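Threonine synthase (Brucella melitensis bv. 1, PDB 4F4F) probably catalyses the pyridoxal-phosphate-dependent conversion of O-phospho-L-homoserine and water to L-threonine and phosphate, the closing step of threonine biosynthesis. Local coordinates at residues 18-23 with 70-75; 23-28 with 130-135; 287-292 with 365-370. One frame throughout, in Å; residues are numbered along the deposited sequence.

Interaction 1. Residues 18-23 with 70-75; sequences LGFSDA and GEIPAA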
ATOM      1  N   LEU A  18       9.206  17.316 -10.958  1.00 16.27           N
ATOM      2  CA  LEU A  18       8.023  17.921 -10.355  1.00 16.80           C
ATOM      3  C   LEU A  18       8.195  18.266  -8.866  1.00 15.94           C
ATOM      4  O   LEU A  18       8.959  17.623  -8.161  1.00 14.81           O
ATOM      5  CB  LEU A  18       6.827  16.973 -10.512  1.00 17.42           C
ATOM      6  CG  LEU A  18       6.307  16.620 -11.924  1.00 18.40           C
ATOM      7  CD1 LEU A  18       5.169  15.610 -11.779  1.00 18.82           C
ATOM      8  CD2 LEU A  18       5.876  17.853 -12.688  1.00 19.85           C
ATOM      9  N   GLY A  19       7.440  19.260  -8.392  1.00 16.70           N
ATOM     10  CA  GLY A  19       7.262  19.462  -6.971  1.00 16.48           C
ATOM     11  C   GLY A  19       6.315  18.408  -6.379  1.00 16.02           C
ATOM     12  O   GLY A  19       5.710  17.593  -7.097  1.00 15.58           O
ATOM     13  N   PHE A  20       6.204  18.390  -5.054  1.00 15.49           N
ATOM     14  CA  PHE A  20       5.345  17.423  -4.380  1.00 15.37           C
ATOM     15  C   PHE A  20       3.893  17.414  -4.879  1.00 16.36           C
ATOM     16  O   PHE A  20       3.373  16.368  -5.189  1.00 15.52           O
ATOM     17  CB  PHE A  20       5.302  17.698  -2.867  1.00 15.70           C
ATOM     18  CG  PHE A  20       4.362  16.791  -2.136  1.00 16.12           C
ATOM     19  CD1 PHE A  20       4.667  15.435  -2.003  1.00 15.35           C
ATOM     20  CD2 PHE A  20       3.171  17.258  -1.642  1.00 17.85           C
ATOM     21  CE1 PHE A  20       3.805  14.582  -1.359  1.00 15.98           C
ATOM     22  CE2 PHE A  20       2.294  16.406  -0.994  1.00 18.43           C
ATOM     23  CZ  PHE A  20       2.618  15.060  -0.868  1.00 17.42           C
ATOM     24  N   SER A  21       3.245  18.583  -4.936  1.00 18.08           N
ATOM     25  CA  SER A  21       1.847  18.647  -5.263  1.00 19.97           C
ATOM     26  C   SER A  21       1.595  18.066  -6.630  1.00 20.90           C
ATOM     27  O   SER A  21       0.691  17.257  -6.819  1.00 21.25           O
ATOM     28  CB  SER A  21       1.358  20.089  -5.205  1.00 21.72           C
ATOM     29  OG  SER A  21       1.391  20.520  -3.869  1.00 21.71           O
ATOM     30  N   ASP A  22       2.405  18.471  -7.590  1.00 21.88           N
ATOM     31  CA  ASP A  22       2.287  17.937  -8.933  1.00 23.33           C
ATOM     32  C   ASP A  22       2.567  16.453  -8.965  1.00 22.80           C
ATOM     33  O   ASP A  22       1.852  15.724  -9.637  1.00 23.20           O
ATOM     34  CB  ASP A  22       3.224  18.686  -9.888  1.00 24.78           C
ATOM     35  CG  ASP A  22       2.700  20.032 -10.258  1.00 27.91           C
ATOM     36  OD1 ASP A  22       1.477  20.160 -10.282  1.00 30.69           O
ATOM     37  OD2 ASP A  22       3.490  20.970 -10.496  1.00 30.33           O
ATOM     38  N   ALA A  23       3.607  15.995  -8.256  1.00 21.75           N
ATOM     39  CA  ALA A  23       3.894  14.572  -8.227  1.00 21.31           C
ATOM     40  C   ALA A  23       2.684  13.818  -7.684  1.00 23.05           C
ATOM     41  O   ALA A  23       2.377  12.726  -8.161  1.00 23.16           O
ATOM     42  CB  ALA A  23       5.132  14.257  -7.414  1.00 19.21           C
ATOM     43  N   GLY A  70       7.588  22.279   1.384  1.00 20.95           N
ATOM     44  CA  GLY A  70       6.986  23.539   1.774  1.00 21.91           C
ATOM     45  C   GLY A  70       5.677  23.901   1.096  1.00 22.22           C
ATOM     46  O   GLY A  70       5.211  25.022   1.254  1.00 23.24           O
ATOM     47  N   GLU A  71       5.041  22.970   0.396  1.00 21.08           N
ATOM     48  CA  GLU A  71       3.853  23.308  -0.376  1.00 21.15           C
ATOM     49  C   GLU A  71       2.596  23.206   0.453  1.00 20.71           C
ATOM     50  O   GLU A  71       1.552  23.685   0.045  1.00 20.45           O
ATOM     51  CB  GLU A  71       3.754  22.404  -1.595  1.00 21.15           C
ATOM     52  CG  GLU A  71       4.987  22.539  -2.461  1.00 21.90           C
ATOM     53  CD  GLU A  71       4.899  21.732  -3.719  1.00 22.03           C
ATOM     54  OE1 GLU A  71       3.888  21.055  -3.949  1.00 21.85           O
ATOM     55  OE2 GLU A  71       5.868  21.765  -4.475  1.00 24.41           O
ATOM     56  N   ILE A  72       2.667  22.550   1.605  1.00 20.03           N
ATOM     57  CA  ILE A  72       1.505  22.496   2.487  1.00 19.71           C
ATOM     58  C   ILE A  72       1.902  23.175   3.801  1.00 19.47           C
ATOM     59  O   ILE A  72       2.758  22.667   4.519  1.00 19.67           O
ATOM     60  CB  ILE A  72       1.021  21.057   2.746  1.00 19.45           C
ATOM     61  CG1 ILE A  72       0.806  20.279   1.441  1.00 19.22           C
ATOM     62  CG2 ILE A  72      -0.293  21.055   3.493  1.00 19.67           C
ATOM     63  CD1 ILE A  72       0.396  18.827   1.683  1.00 18.69           C
ATOM     64  N   PRO A  73       1.287  24.322   4.122  1.00 19.71           N
ATOM     65  CA  PRO A  73       1.630  25.034   5.364  1.00 19.80           C
ATOM     66  C   PRO A  73       1.471  24.148   6.586  1.00 19.08           C
ATOM     67  O   PRO A  73       0.594  23.289   6.607  1.00 17.82           O
ATOM     68  CB  PRO A  73       0.621  26.179   5.400  1.00 20.97           C
ATOM     69  CG  PRO A  73       0.258  26.389   3.972  1.00 21.13           C
ATOM     70  CD  PRO A  73       0.204  25.005   3.400  1.00 20.08           C
ATOM     71  N   ALA A  74       2.333  24.365   7.579  1.00 18.86           N
ATOM     72  CA  ALA A  74       2.445  23.503   8.727  1.00 18.64           C
ATOM     73  C   ALA A  74       1.129  23.268   9.448  1.00 18.66           C
ATOM     74  O   ALA A  74       0.829  22.139   9.817  1.00 18.23           O
ATOM     75  CB  ALA A  74       3.500  24.028   9.699  1.00 19.30           C
ATOM     76  N   ALA A  75       0.354  24.320   9.654  1.00 19.07           N
ATOM     77  CA  ALA A  75      -0.915  24.181  10.354  1.00 19.18           C
ATOM     78  C   ALA A  75      -1.875  23.285   9.557  1.00 18.70           C
ATOM     79  O   ALA A  75      -2.586  22.457  10.153  1.00 18.40           O
ATOM     80  CB  ALA A  75      -1.546  25.566  10.632  1.00 20.40           C
TER
HETATM   81  O   HOH W   1       4.192  20.719  -7.232  1.00 17.70           O
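Glu71 reaches from the loop ahead of helix 74-86 to the first turn of helix 20-26, where its carboxylate meets Ser21 and the backbone beside it. At the base of the side chain, Glu71 CB lies 3.8 Å from Ser21 OG, a loose contact. The chain leaves CG fully extended (chi2 -176°), and this length lets a glutamate bring its carboxylate to the helix end. Beyond CD the two oxygens take separate duties. Glu71 OE1 accepts two hydrogen bonds from one residue: Ser21 N gives its hydrogen at 2.7 Å on the syn side, 25° out of the carboxylate plane, while Ser21 OG donates at 2.6 Å nearly in line with the C-O bond. Serine suits the place because its hydroxyl, set beside its own backbone N (chi1 -68°), converges with that N-H on a single acceptor. A carboxylate from the loop before helix 74-86 thus accepts a first-turn N-H of helix 20-26. The nearby N-H groups of that turn and the positive end of the helix dipole would be expected to favour the charged form of Glu71. Water 1 extends the network, accepting from Asp22 N at 2.9 Å and giving a weak bond to OE1. Glu71 OE2 instead lies against Gly19 CA at 3.7 Å; glycine, at the N-cap position, has no side chain to obstruct it. Beneath this polar layer, OE1 sits at the edge of the buried Phe20 ring, near its plane, and Ile72 CD1 approaches Phe20 CE2 obliquely at 4.1 Å. Phe20 and Ile72 also rest on helix 117-134, through Met127 and Tyr130 respectively.

Interaction 2. Residues 23-28 with 130-135; sequences ALLAGL and YVLAQR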
ATOM      1  N   ALA A  23       3.607  15.995  -8.256  1.00 21.75           N
ATOM      2  CA  ALA A  23       3.894  14.572  -8.227  1.00 21.31           C
ATOM      3  C   ALA A  23       2.684  13.818  -7.684  1.00 23.05           C
ATOM      4  O   ALA A  23       2.377  12.726  -8.161  1.00 23.16           O
ATOM      5  CB  ALA A  23       5.132  14.257  -7.414  1.00 19.21           C
ATOM      6  N   LEU A  24       1.996  14.412  -6.698  1.00 24.48           N
ATOM      7  CA  LEU A  24       0.811  13.803  -6.108  1.00 25.68           C
ATOM      8  C   LEU A  24      -0.313  13.656  -7.143  1.00 27.84           C
ATOM      9  O   LEU A  24      -1.008  12.667  -7.140  1.00 31.28           O
ATOM     10  CB  LEU A  24       0.323  14.621  -4.901  1.00 26.85           C
ATOM     11  CG  LEU A  24      -0.900  14.088  -4.133  1.00 27.87           C
ATOM     12  CD1 LEU A  24      -0.945  14.581  -2.702  1.00 28.41           C
ATOM     13  CD2 LEU A  24      -2.188  14.460  -4.854  1.00 30.74           C
ATOM     14  N   LEU A  25      -0.493  14.640  -8.007  1.00 28.36           N
ATOM     15  CA  LEU A  25      -1.581  14.634  -8.985  1.00 30.71           C
ATOM     16  C   LEU A  25      -1.187  13.954 -10.290  1.00 31.58           C
ATOM     17  O   LEU A  25      -2.026  13.345 -10.965  1.00 31.93           O
ATOM     18  CB  LEU A  25      -1.983  16.065  -9.312  1.00 32.81           C
ATOM     19  CG  LEU A  25      -2.634  16.844  -8.175  1.00 34.17           C
ATOM     20  CD1 LEU A  25      -2.842  18.281  -8.607  1.00 35.75           C
ATOM     21  CD2 LEU A  25      -3.958  16.201  -7.759  1.00 35.92           C
ATOM     22  N   ALA A  26       0.082  14.094 -10.669  1.00 30.47           N
ATOM     23  CA  ALA A  26       0.574  13.448 -11.880  1.00 30.78           C
ATOM     24  C   ALA A  26       0.376  11.919 -11.797  1.00 30.70           C
ATOM     25  O   ALA A  26      -0.042  11.312 -12.786  1.00 33.24           O
ATOM     26  CB  ALA A  26       2.031  13.815 -12.122  1.00 29.00           C
ATOM     27  N   GLY A  27       0.660  11.305 -10.646  1.00 29.99           N
ATOM     28  CA  GLY A  27       0.657   9.834 -10.535  1.00 29.22           C
ATOM     29  C   GLY A  27       1.853   9.216 -11.296  1.00 29.56           C
ATOM     30  O   GLY A  27       3.015   9.468 -10.936  1.00 28.60           O
ATOM     31  N   LEU A  28       1.579   8.401 -12.324  1.00 28.81           N
ATOM     32  CA  LEU A  28       2.610   7.844 -13.243  1.00 27.21           C
ATOM     33  C   LEU A  28       3.273   8.883 -14.166  1.00 25.95           C
ATOM     34  O   LEU A  28       2.566   9.669 -14.774  1.00 26.06           O
ATOM     35  CB  LEU A  28       1.960   6.855 -14.175  1.00 27.25           C
ATOM     36  CG  LEU A  28       2.916   6.055 -15.075  1.00 27.25           C
ATOM     37  CD1 LEU A  28       3.488   4.829 -14.342  1.00 27.10           C
ATOM     38  CD2 LEU A  28       2.183   5.595 -16.310  1.00 27.13           C
ATOM     39  N   TYR A 130      -6.549  18.919  -0.376  1.00 16.43           N
ATOM     40  CA  TYR A 130      -5.903  20.185  -0.106  1.00 16.63           C
ATOM     41  C   TYR A 130      -5.260  20.734  -1.385  1.00 15.60           C
ATOM     42  O   TYR A 130      -5.439  21.914  -1.716  1.00 15.21           O
ATOM     43  CB  TYR A 130      -4.865  20.072   1.033  1.00 17.12           C
ATOM     44  CG  TYR A 130      -4.159  21.373   1.250  1.00 18.25           C
ATOM     45  CD1 TYR A 130      -2.995  21.660   0.548  1.00 18.78           C
ATOM     46  CD2 TYR A 130      -4.686  22.351   2.097  1.00 19.49           C
ATOM     47  CE1 TYR A 130      -2.346  22.871   0.716  1.00 19.81           C
ATOM     48  CE2 TYR A 130      -4.046  23.575   2.261  1.00 20.22           C
ATOM     49  CZ  TYR A 130      -2.877  23.820   1.558  1.00 20.30           C
ATOM     50  OH  TYR A 130      -2.205  25.031   1.665  1.00 21.60           O
ATOM     51  N   VAL A 131      -4.515  19.888  -2.098  1.00 14.47           N
ATOM     52  CA  VAL A 131      -3.868  20.327  -3.339  1.00 14.27           C
ATOM     53  C   VAL A 131      -4.886  20.786  -4.397  1.00 14.59           C
ATOM     54  O   VAL A 131      -4.692  21.826  -5.058  1.00 14.87           O
ATOM     55  CB  VAL A 131      -2.947  19.223  -3.904  1.00 13.94           C
ATOM     56  CG1 VAL A 131      -2.531  19.560  -5.325  1.00 14.06           C
ATOM     57  CG2 VAL A 131      -1.774  18.988  -2.952  1.00 13.42           C
ATOM     58  N   LEU A 132      -5.960  20.009  -4.573  1.00 14.29           N
ATOM     59  CA  LEU A 132      -7.044  20.360  -5.486  1.00 14.94           C
ATOM     60  C   LEU A 132      -7.676  21.713  -5.106  1.00 15.75           C
ATOM     61  O   LEU A 132      -7.821  22.570  -5.956  1.00 16.10           O
ATOM     62  CB  LEU A 132      -8.120  19.255  -5.504  1.00 14.79           C
ATOM     63  CG  LEU A 132      -7.725  17.898  -6.121  1.00 14.36           C
ATOM     64  CD1 LEU A 132      -8.802  16.843  -5.831  1.00 14.42           C
ATOM     65  CD2 LEU A 132      -7.503  18.012  -7.639  1.00 14.45           C
ATOM     66  N   ALA A 133      -8.042  21.891  -3.841  1.00 16.35           N
ATOM     67  CA  ALA A 133      -8.602  23.169  -3.371  1.00 17.44           C
ATOM     68  C   ALA A 133      -7.682  24.323  -3.705  1.00 18.02           C
ATOM     69  O   ALA A 133      -8.143  25.376  -4.161  1.00 18.42           O
ATOM     70  CB  ALA A 133      -8.856  23.161  -1.862  1.00 17.62           C
ATOM     71  N   GLN A 134      -6.390  24.148  -3.440  1.00 18.05           N
ATOM     72  CA  GLN A 134      -5.434  25.240  -3.656  1.00 19.41           C
ATOM     73  C   GLN A 134      -5.362  25.649  -5.119  1.00 19.51           C
ATOM     74  O   GLN A 134      -5.026  26.799  -5.401  1.00 19.15           O
ATOM     75  CB  GLN A 134      -4.019  24.909  -3.119  1.00 20.40           C
ATOM     76  CG  GLN A 134      -3.903  24.955  -1.593  1.00 21.89           C
ATOM     77  CD  GLN A 134      -4.208  26.315  -0.939  1.00 24.32           C
ATOM     78  OE1 GLN A 134      -5.133  26.451  -0.077  1.00 27.20           O
ATOM     79  NE2 GLN A 134      -3.443  27.332  -1.320  1.00 26.61           N
ATOM     80  N   ARG A 135      -5.703  24.734  -6.030  1.00 19.31           N
ATOM     81  CA  ARG A 135      -5.711  25.015  -7.471  1.00 20.98           C
ATOM     82  C   ARG A 135      -7.082  25.250  -8.041  1.00 20.54           C
ATOM     83  O   ARG A 135      -7.217  25.364  -9.243  1.00 19.88           O
ATOM     84  CB  ARG A 135      -5.144  23.827  -8.241  1.00 22.76           C
ATOM     85  CG  ARG A 135      -3.737  23.568  -7.893  1.00 24.74           C
ATOM     86  CD  ARG A 135      -3.264  22.337  -8.617  1.00 26.63           C
ATOM     87  NE  ARG A 135      -1.913  22.121  -8.172  1.00 28.89           N
ATOM     88  CZ  ARG A 135      -0.987  21.479  -8.866  1.00 30.92           C
ATOM     89  NH1 ARG A 135      -1.260  21.008 -10.084  1.00 31.02           N
ATOM     90  NH2 ARG A 135       0.222  21.340  -8.332  1.00 32.18           N
TER
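Leu25 of helix 20-26 pushes its forked end against the last turn of helix 117-134, and its two methyls divide the work. On the tight side, Leu25 CD1 comes within 3.5 Å of Val131 CG1, the two side chains running antiparallel past one another, and Leu25 CD2 lies 4.0 Å from Leu132 CD2. Val131 and Leu132 are buried; the short branched valine lets the leucine come close, while the longer Leu132 reaches across from the flank of its helix. Leu24 adds a slacker touch, its CD1 4.5 Å from Val131 CG2.

The outer side is polar and more open to solvent. The exposed Arg135, just past the helix end, runs extended from CG to NE (chi2 176°), and one face of its guanidinium lies against Leu25 CD1, 3.4 Å from the plane and displaced from the centre of the group. Arginine fits here because its flat group can roof a methyl while its nitrogens remain available: NH2 makes a salt bridge to Asp22 OD1 of helix 20-26. No hydrogen bond joins the segments themselves. Such apolar helix-to-helix packing under a charged margin joins the N-terminal threonine synthase region to the pyridoxal-phosphate-dependent fold.

Interaction 3. Residues 287-292 with 365-370; sequences DNDILS and AGRSTV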
ATOM      1  N   ASP A 287       2.781 -18.097  -2.962  1.00 21.36           N
ATOM      2  CA  ASP A 287       3.182 -18.919  -4.122  1.00 22.72           C
ATOM      3  C   ASP A 287       3.485 -18.107  -5.392  1.00 22.38           C
ATOM      4  O   ASP A 287       4.194 -18.567  -6.270  1.00 22.81           O
ATOM      5  CB  ASP A 287       2.082 -19.961  -4.436  1.00 24.56           C
ATOM      6  CG  ASP A 287       1.708 -20.788  -3.215  1.00 25.57           C
ATOM      7  OD1 ASP A 287       2.398 -21.774  -2.937  1.00 27.24           O
ATOM      8  OD2 ASP A 287       0.776 -20.395  -2.490  1.00 27.91           O
ATOM      9  N   ASN A 288       2.943 -16.902  -5.485  1.00 21.96           N
ATOM     10  CA  ASN A 288       3.321 -15.976  -6.554  1.00 21.76           C
ATOM     11  C   ASN A 288       4.608 -15.281  -6.125  1.00 20.76           C
ATOM     12  O   ASN A 288       4.602 -14.227  -5.489  1.00 20.89           O
ATOM     13  CB  ASN A 288       2.192 -14.987  -6.790  1.00 22.03           C
ATOM     14  CG  ASN A 288       0.926 -15.682  -7.218  1.00 22.88           C
ATOM     15  OD1 ASN A 288       0.783 -16.036  -8.377  1.00 24.27           O
ATOM     16  ND2 ASN A 288       0.008 -15.900  -6.284  1.00 23.46           N
ATOM     17  N   ASP A 289       5.717 -15.910  -6.470  1.00 20.54           N
ATOM     18  CA  ASP A 289       6.976 -15.655  -5.807  1.00 19.72           C
ATOM     19  C   ASP A 289       8.014 -15.021  -6.737  1.00 18.84           C
ATOM     20  O   ASP A 289       9.222 -15.181  -6.510  1.00 18.46           O
ATOM     21  CB  ASP A 289       7.480 -16.975  -5.214  1.00 20.49           C
ATOM     22  CG  ASP A 289       7.869 -18.004  -6.265  1.00 21.36           C
ATOM     23  OD1 ASP A 289       7.501 -17.919  -7.469  1.00 21.15           O
ATOM     24  OD2 ASP A 289       8.569 -18.941  -5.848  1.00 22.43           O
ATOM     25  N   ILE A 290       7.548 -14.259  -7.728  1.00 18.08           N
ATOM     26  CA  ILE A 290       8.450 -13.556  -8.647  1.00 17.67           C
ATOM     27  C   ILE A 290       9.573 -12.846  -7.907  1.00 16.96           C
ATOM     28  O   ILE A 290      10.730 -12.959  -8.289  1.00 16.93           O
ATOM     29  CB  ILE A 290       7.699 -12.580  -9.605  1.00 17.36           C
ATOM     30  CG1 ILE A 290       8.643 -12.155 -10.746  1.00 17.41           C
ATOM     31  CG2 ILE A 290       7.083 -11.368  -8.879  1.00 16.35           C
ATOM     32  CD1 ILE A 290       7.908 -11.416 -11.834  1.00 17.58           C
ATOM     33  N   LEU A 291       9.239 -12.196  -6.796  1.00 16.51           N
ATOM     34  CA  LEU A 291      10.247 -11.425  -6.049  1.00 15.99           C
ATOM     35  C   LEU A 291      11.254 -12.348  -5.366  1.00 16.34           C
ATOM     36  O   LEU A 291      12.455 -12.063  -5.350  1.00 16.41           O
ATOM     37  CB  LEU A 291       9.595 -10.487  -5.053  1.00 15.40           C
ATOM     38  CG  LEU A 291       8.727  -9.350  -5.646  1.00 15.35           C
ATOM     39  CD1 LEU A 291       7.936  -8.637  -4.549  1.00 14.87           C
ATOM     40  CD2 LEU A 291       9.575  -8.335  -6.399  1.00 14.82           C
ATOM     41  N   SER A 292      10.782 -13.436  -4.787  1.00 16.68           N
ATOM     42  CA  SER A 292      11.683 -14.421  -4.211  1.00 17.13           C
ATOM     43  C   SER A 292      12.598 -15.024  -5.301  1.00 17.50           C
ATOM     44  O   SER A 292      13.812 -15.082  -5.143  1.00 17.02           O
ATOM     45  CB  SER A 292      10.863 -15.517  -3.499  1.00 17.79           C
ATOM     46  OG  SER A 292      11.731 -16.453  -2.885  1.00 18.60           O
ATOM     47  N   ALA A 365      14.431 -12.491   0.720  1.00 16.26           N
ATOM     48  CA  ALA A 365      13.095 -12.878   0.312  1.00 16.52           C
ATOM     49  C   ALA A 365      12.815 -14.308   0.648  1.00 17.43           C
ATOM     50  O   ALA A 365      13.714 -15.164   0.586  1.00 17.57           O
ATOM     51  CB  ALA A 365      12.937 -12.685  -1.183  1.00 17.35           C
ATOM     52  N   GLY A 366      11.572 -14.578   1.021  1.00 17.40           N
ATOM     53  CA  GLY A 366      11.135 -15.961   1.139  1.00 18.07           C
ATOM     54  C   GLY A 366       9.667 -16.059   0.798  1.00 18.40           C
ATOM     55  O   GLY A 366       8.970 -15.033   0.622  1.00 17.62           O
ATOM     56  N   ARG A 367       9.218 -17.298   0.754  1.00 19.35           N
ATOM     57  CA  ARG A 367       7.912 -17.659   0.305  1.00 20.54           C
ATOM     58  C   ARG A 367       7.220 -18.507   1.355  1.00 20.25           C
ATOM     59  O   ARG A 367       7.875 -19.208   2.123  1.00 20.00           O
ATOM     60  CB  ARG A 367       8.091 -18.473  -0.963  1.00 22.67           C
ATOM     61  CG  ARG A 367       6.842 -18.761  -1.733  1.00 24.77           C
ATOM     62  CD  ARG A 367       7.123 -19.788  -2.826  1.00 26.80           C
ATOM     63  NE  ARG A 367       7.508 -21.085  -2.269  1.00 29.03           N
ATOM     64  CZ  ARG A 367       7.819 -22.168  -2.987  1.00 30.42           C
ATOM     65  NH1 ARG A 367       7.762 -22.136  -4.314  1.00 31.01           N
ATOM     66  NH2 ARG A 367       8.157 -23.290  -2.367  1.00 31.06           N
ATOM     67  N   SER A 368       5.889 -18.463   1.364  1.00 20.26           N
ATOM     68  CA  SER A 368       5.077 -19.366   2.214  1.00 20.65           C
ATOM     69  C   SER A 368       3.910 -19.902   1.375  1.00 21.57           C
ATOM     70  O   SER A 368       3.133 -19.117   0.820  1.00 21.96           O
ATOM     71  CB  SER A 368       4.537 -18.629   3.439  1.00 20.14           C
ATOM     72  OG  SER A 368       3.781 -19.483   4.297  1.00 20.16           O
ATOM     73  N   THR A 369       3.826 -21.219   1.255  1.00 22.31           N
ATOM     74  CA  THR A 369       2.710 -21.858   0.549  1.00 23.08           C
ATOM     75  C   THR A 369       1.439 -21.768   1.395  1.00 23.18           C
ATOM     76  O   THR A 369       1.481 -21.422   2.586  1.00 22.34           O
ATOM     77  CB  THR A 369       2.997 -23.348   0.317  1.00 24.37           C
ATOM     78  OG1 THR A 369       3.131 -23.993   1.585  1.00 23.89           O
ATOM     79  CG2 THR A 369       4.280 -23.549  -0.531  1.00 24.06           C
ATOM     80  N   VAL A 370       0.314 -22.134   0.793  1.00 23.77           N
ATOM     81  CA  VAL A 370      -0.959 -22.129   1.499  1.00 23.87           C
ATOM     82  C   VAL A 370      -0.887 -22.985   2.760  1.00 23.87           C
ATOM     83  O   VAL A 370      -1.312 -22.547   3.804  1.00 23.61           O
ATOM     84  CB  VAL A 370      -2.116 -22.579   0.569  1.00 24.86           C
ATOM     85  CG1 VAL A 370      -3.338 -23.010   1.383  1.00 25.26           C
ATOM     86  CG2 VAL A 370      -2.448 -21.460  -0.426  1.00 24.31           C
TER
HETATM   87  O   HOH W   2       0.183 -23.385  -1.708  1.00 20.73           O
HETATM   88  O   HOH W   3       0.477 -18.994  -0.009  1.00 24.43           O
HETATM   89  O   HOH W   4       5.851 -20.760  -5.828  1.00 33.94           O
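At the edge of the mixed sheet, the turn from strand 278-285 into helix 290-297 lies over the outermost strand 363-367, and Asp287 and Asp289 face Arg367 and Thr369 where the two parallel strands end. Ser292 CA rests on Ala365 CB at 3.7 Å; small residues on both sides allow helix and strand to come this near. Asp289 crosses Arg367 at a slant, its OD2 3.5 Å from Arg367 CD. The arginine chain bends at chi3 (65°), which brings Arg367 NH1 to Asp289 OD2 at 3.6 Å in a long salt bridge, with the flat groups 19° apart. The other oxygen of Asp289 pairs with Arg293 of its own helix.

Water does much of the remaining joining. Asp287 OD1 touches Thr369 CG2 at 3.5 Å and takes a hydrogen bond from water 2, which accepts from Val370 N at 2.8 Å. Water 3 donates to both Asp287 OD2 and Ser368 O, and water 4 links Asp287 O with Arg367 NH1. Asp287 N, buried here, finds no partner in the model. Inward, Leu291 packs within about 4 Å of the side chain of Phe262, a cofactor-binding residue. Loops and helices leaving the carboxyl ends of neighbouring parallel strands are typical of the alpha/beta fold of these pyridoxal-phosphate enzymes.

Overall arrangement
Interactions 1 and 2 are two halves of one junction: both use helix 20-26, share Ala23, have centres 9 Å apart and are tied together by the Asp22-Arg135 salt bridge. Interaction 1 bonds a first-turn N-H of that helix to a carboxylate, while interaction 2 buries its flank in apolar contact, the more enclosed of the pair. Interaction 3 lies on the opposite side of the chain's centre, about 36 Å from interaction 2 between centres, at a sheet edge that is only partly buried. There, the direct hydrogen bonds of interaction 1 are replaced by bridging waters and a long salt bridge, yet it is the one whose neighbours include cofactor-binding residues.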